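PDB 3SQI: KLLA0E03807p from Kluyveromyces lactis, which probably binds centromeric DNA through this DNA-binding domain of Ndc10, a platform on which the inner kinetochore of budding yeast assembles. Local coordinates for residues 109-120 with 136-147. Residues are numbered along the deposited sequence; the frame is centred on the assembly and turned at random.
Sequences ILQKISINLWNP and KLKLLLDFQWKF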
# COMPACT_ATOMS: atom_id res chain seq x y z
N ILE A 109 6.28 -13.72 5.19
CA ILE A 109 5.92 -14.28 3.89
C ILE A 109 6.24 -13.24 2.84
O ILE A 109 6.77 -13.54 1.78
CB ILE A 109 4.44 -14.66 3.78
CG1 ILE A 109 4.08 -15.79 4.76
CG2 ILE A 109 4.11 -15.09 2.35
CD1 ILE A 109 3.93 -15.34 6.21
N LEU A 110 5.90 -11.99 3.17
CA LEU A 110 6.33 -10.86 2.37
C LEU A 110 7.85 -10.92 2.20
O LEU A 110 8.34 -11.22 1.12
CB LEU A 110 5.94 -9.55 3.07
CG LEU A 110 6.16 -8.25 2.30
CD1 LEU A 110 5.05 -8.04 1.28
CD2 LEU A 110 6.23 -7.08 3.27
N GLN A 111 8.57 -10.68 3.29
CA GLN A 111 10.03 -10.69 3.28
C GLN A 111 10.55 -11.88 2.51
O GLN A 111 11.14 -11.74 1.44
CB GLN A 111 10.59 -10.75 4.70
CG GLN A 111 10.18 -9.61 5.62
CD GLN A 111 10.82 -9.74 7.00
OE1 GLN A 111 11.49 -10.73 7.29
NE2 GLN A 111 10.62 -8.74 7.84
N LYS A 112 10.28 -13.07 3.03
CA LYS A 112 10.80 -14.29 2.41
C LYS A 112 10.64 -14.28 0.89
O LYS A 112 11.55 -14.69 0.18
CB LYS A 112 10.16 -15.54 3.01
CG LYS A 112 10.42 -16.80 2.21
CD LYS A 112 11.83 -17.32 2.45
CE LYS A 112 12.04 -18.66 1.77
NZ LYS A 112 11.03 -19.65 2.23
N ILE A 113 9.51 -13.79 0.40
CA ILE A 113 9.32 -13.71 -1.04
C ILE A 113 10.13 -12.56 -1.67
O ILE A 113 10.96 -12.78 -2.56
CB ILE A 113 7.85 -13.56 -1.46
CG1 ILE A 113 7.11 -14.89 -1.34
CG2 ILE A 113 7.78 -13.08 -2.90
CD1 ILE A 113 6.16 -15.20 -2.51
N SER A 114 9.85 -11.34 -1.22
CA SER A 114 10.23 -10.16 -1.98
C SER A 114 11.68 -10.34 -2.39
O SER A 114 12.02 -10.41 -3.58
CB SER A 114 10.06 -8.90 -1.15
OG SER A 114 8.79 -8.85 -0.55
N ILE A 115 12.52 -10.58 -1.39
CA ILE A 115 13.95 -10.81 -1.59
C ILE A 115 14.27 -11.76 -2.75
O ILE A 115 14.95 -11.40 -3.72
CB ILE A 115 14.58 -11.34 -0.29
CG1 ILE A 115 16.10 -11.33 -0.36
CG2 ILE A 115 14.03 -12.71 0.08
CD1 ILE A 115 16.73 -12.11 0.76
N ASN A 116 13.80 -13.00 -2.64
CA ASN A 116 14.00 -14.00 -3.69
C ASN A 116 13.58 -13.53 -5.08
O ASN A 116 14.20 -13.90 -6.08
CB ASN A 116 13.25 -15.30 -3.36
CG ASN A 116 13.87 -16.05 -2.20
OD1 ASN A 116 14.73 -16.91 -2.38
ND2 ASN A 116 13.42 -15.74 -0.99
N LEU A 117 12.50 -12.75 -5.15
CA LEU A 117 12.03 -12.24 -6.44
C LEU A 117 12.86 -11.06 -6.96
O LEU A 117 12.86 -10.77 -8.16
CB LEU A 117 10.54 -11.89 -6.38
CG LEU A 117 9.64 -13.06 -6.79
CD1 LEU A 117 8.25 -12.57 -7.21
CD2 LEU A 117 10.28 -13.81 -7.91
N TRP A 118 13.56 -10.37 -6.05
CA TRP A 118 14.56 -9.39 -6.45
C TRP A 118 15.81 -10.08 -6.99
O TRP A 118 16.40 -9.63 -7.98
CB TRP A 118 14.93 -8.47 -5.28
CG TRP A 118 13.91 -7.41 -4.98
CD1 TRP A 118 13.03 -7.38 -3.93
CD2 TRP A 118 13.67 -6.21 -5.73
NE1 TRP A 118 12.26 -6.25 -3.99
CE2 TRP A 118 12.62 -5.52 -5.09
CE3 TRP A 118 14.22 -5.67 -6.89
CZ2 TRP A 118 12.13 -4.31 -5.56
CZ3 TRP A 118 13.73 -4.47 -7.36
CH2 TRP A 118 12.70 -3.80 -6.70
N ASN A 119 16.21 -11.18 -6.36
CA ASN A 119 17.46 -11.86 -6.70
C ASN A 119 17.53 -12.23 -8.18
O ASN A 119 16.75 -13.06 -8.65
CB ASN A 119 17.64 -13.10 -5.82
CG ASN A 119 18.90 -13.89 -6.16
OD1 ASN A 119 19.80 -13.42 -6.86
ND2 ASN A 119 18.96 -15.11 -5.65
N PRO A 120 18.48 -11.62 -8.90
CA PRO A 120 18.58 -11.73 -10.35
C PRO A 120 18.99 -13.12 -10.80
O PRO A 120 18.62 -13.53 -11.90
CB PRO A 120 19.67 -10.71 -10.69
CG PRO A 120 20.50 -10.64 -9.47
CD PRO A 120 19.55 -10.77 -8.34
N LYS A 136 9.82 -11.44 -12.89
CA LYS A 136 9.93 -11.46 -11.44
C LYS A 136 9.35 -10.18 -10.84
O LYS A 136 8.54 -10.23 -9.91
CB LYS A 136 11.39 -11.59 -11.00
CG LYS A 136 12.08 -12.87 -11.44
CD LYS A 136 13.46 -12.96 -10.79
CE LYS A 136 14.22 -14.20 -11.24
NZ LYS A 136 15.58 -14.24 -10.63
N LEU A 137 9.77 -9.03 -11.35
CA LEU A 137 9.28 -7.77 -10.79
C LEU A 137 7.78 -7.54 -11.03
O LEU A 137 7.10 -6.97 -10.19
CB LEU A 137 10.10 -6.59 -11.28
CG LEU A 137 11.46 -6.51 -10.59
CD1 LEU A 137 12.08 -5.15 -10.80
CD2 LEU A 137 11.29 -6.80 -9.12
N LYS A 138 7.27 -8.00 -12.16
CA LYS A 138 5.86 -7.83 -12.46
C LYS A 138 5.05 -8.55 -11.38
O LYS A 138 4.21 -7.95 -10.68
CB LYS A 138 5.54 -8.39 -13.84
CG LYS A 138 4.29 -7.81 -14.47
CD LYS A 138 4.18 -8.18 -15.95
CE LYS A 138 5.52 -8.06 -16.65
NZ LYS A 138 6.11 -9.41 -16.91
N LEU A 139 5.34 -9.84 -11.23
CA LEU A 139 4.66 -10.60 -10.19
C LEU A 139 4.84 -9.90 -8.85
O LEU A 139 3.86 -9.57 -8.18
CB LEU A 139 5.21 -12.03 -10.10
CG LEU A 139 4.39 -12.95 -9.19
CD1 LEU A 139 3.00 -13.17 -9.78
CD2 LEU A 139 5.08 -14.28 -8.97
N LEU A 140 6.09 -9.66 -8.47
CA LEU A 140 6.39 -9.11 -7.16
C LEU A 140 5.58 -7.85 -6.88
O LEU A 140 5.17 -7.62 -5.75
CB LEU A 140 7.88 -8.81 -7.01
CG LEU A 140 8.21 -8.08 -5.71
CD1 LEU A 140 8.07 -9.04 -4.53
CD2 LEU A 140 9.59 -7.45 -5.74
N LEU A 141 5.37 -7.02 -7.89
CA LEU A 141 4.60 -5.80 -7.69
C LEU A 141 3.16 -6.20 -7.42
O LEU A 141 2.54 -5.69 -6.50
CB LEU A 141 4.66 -4.86 -8.89
CG LEU A 141 3.90 -3.55 -8.65
CD1 LEU A 141 4.80 -2.57 -7.93
CD2 LEU A 141 3.39 -2.94 -9.95
N ASP A 142 2.63 -7.12 -8.22
CA ASP A 142 1.25 -7.55 -7.94
C ASP A 142 1.07 -8.07 -6.50
O ASP A 142 0.12 -7.71 -5.80
CB ASP A 142 0.78 -8.59 -8.93
CG ASP A 142 -0.67 -8.93 -8.74
OD1 ASP A 142 -0.96 -9.97 -8.12
OD2 ASP A 142 -1.53 -8.14 -9.20
N PHE A 143 1.99 -8.92 -6.06
CA PHE A 143 1.99 -9.45 -4.70
C PHE A 143 2.12 -8.36 -3.63
O PHE A 143 1.28 -8.25 -2.75
CB PHE A 143 3.10 -10.49 -4.55
CG PHE A 143 3.27 -11.00 -3.15
CD1 PHE A 143 2.35 -11.88 -2.61
CD2 PHE A 143 4.37 -10.63 -2.39
CE1 PHE A 143 2.52 -12.37 -1.32
CE2 PHE A 143 4.54 -11.11 -1.11
CZ PHE A 143 3.61 -11.98 -0.57
N GLN A 144 3.19 -7.57 -3.70
CA GLN A 144 3.45 -6.54 -2.70
C GLN A 144 2.25 -5.61 -2.62
O GLN A 144 1.91 -5.05 -1.57
CB GLN A 144 4.71 -5.73 -3.08
CG GLN A 144 5.99 -6.55 -3.21
CD GLN A 144 7.24 -5.73 -2.88
OE1 GLN A 144 7.33 -4.54 -3.20
NE2 GLN A 144 8.20 -6.37 -2.21
N TRP A 145 1.60 -5.44 -3.77
CA TRP A 145 0.46 -4.56 -3.91
C TRP A 145 -0.75 -5.12 -3.17
O TRP A 145 -1.32 -4.44 -2.33
CB TRP A 145 0.14 -4.40 -5.39
CG TRP A 145 -0.94 -3.43 -5.69
CD1 TRP A 145 -1.46 -2.50 -4.85
CD2 TRP A 145 -1.64 -3.29 -6.94
NE1 TRP A 145 -2.44 -1.78 -5.50
CE2 TRP A 145 -2.58 -2.25 -6.78
CE3 TRP A 145 -1.57 -3.95 -8.17
CZ2 TRP A 145 -3.43 -1.85 -7.80
CZ3 TRP A 145 -2.42 -3.56 -9.19
CH2 TRP A 145 -3.35 -2.52 -9.00
N LYS A 146 -1.12 -6.37 -3.47
CA LYS A 146 -2.22 -7.01 -2.74
C LYS A 146 -1.92 -6.97 -1.25
O LYS A 146 -2.70 -6.46 -0.45
CB LYS A 146 -2.38 -8.46 -3.18
CG LYS A 146 -3.34 -9.26 -2.33
CD LYS A 146 -4.77 -8.83 -2.59
CE LYS A 146 -5.79 -9.91 -2.17
NZ LYS A 146 -5.81 -10.19 -0.69
N PHE A 147 -0.75 -7.48 -0.89
CA PHE A 147 -0.31 -7.50 0.49
C PHE A 147 -0.49 -6.16 1.20
O PHE A 147 -0.93 -6.13 2.34
CB PHE A 147 1.16 -7.90 0.53
CG PHE A 147 1.63 -8.39 1.85
CD1 PHE A 147 1.93 -9.74 2.03
CD2 PHE A 147 1.79 -7.52 2.92
CE1 PHE A 147 2.37 -10.20 3.26
CE2 PHE A 147 2.23 -7.98 4.15
CZ PHE A 147 2.52 -9.33 4.32
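Leu-140 is a knob that fits among Ile-113, Ser-114, Leu-117 and Trp-118, its CD1 lying 3.5 Å from Ser-114 CA. With CG anti to the backbone N (chi1 174°), its other branch, CD2, reaches over the five-membered ring of Trp-118, while Leu-137 CD2 covers the six-membered ring on the same face, 3.9 Å from its centroid. Leu-117 and Leu-140 run alongside and oppositely directed, Leu-117 CD1 touching Leu-140 CB and Leu-139 CD2. Toward Phe-147, two phenylalanine rings take over: Leu-110 CD1 sits over the Phe-147 ring, 3.6 Å from the centroid, and the Phe-143 ring presents its edge to Leu-110 CA.

Gln-144 NE2 gives a weak bond to Ser-114 OG (3.0 Å), besides a hydrogen bond to the Phe-195 carbonyl, while Gln-144 OE1 bonds to Thr-201. At the other end the extended chain of Lys-136 runs past the Leu-117 carbonyl, and NZ donates to Asn-119 O in its carbonyl plane (2.6 Å), with Thr-122 as a further partner. Replacing Lys-136 by a methionine would probably leave the Asn-119 carbonyl and Thr-122 without this partner and the chain just after the helix less firmly held.

The two helices run nearly antiparallel (159°), their axes 9.4 Å apart, a buried pair in the CBF3 subunit domain 2 region, about 7 Å from the bound nucleic acid at the nearest atom; helix 245-259 packs against Ile-113, Leu-117 and Phe-143, and helix 198-210 against Trp-118 and Leu-137.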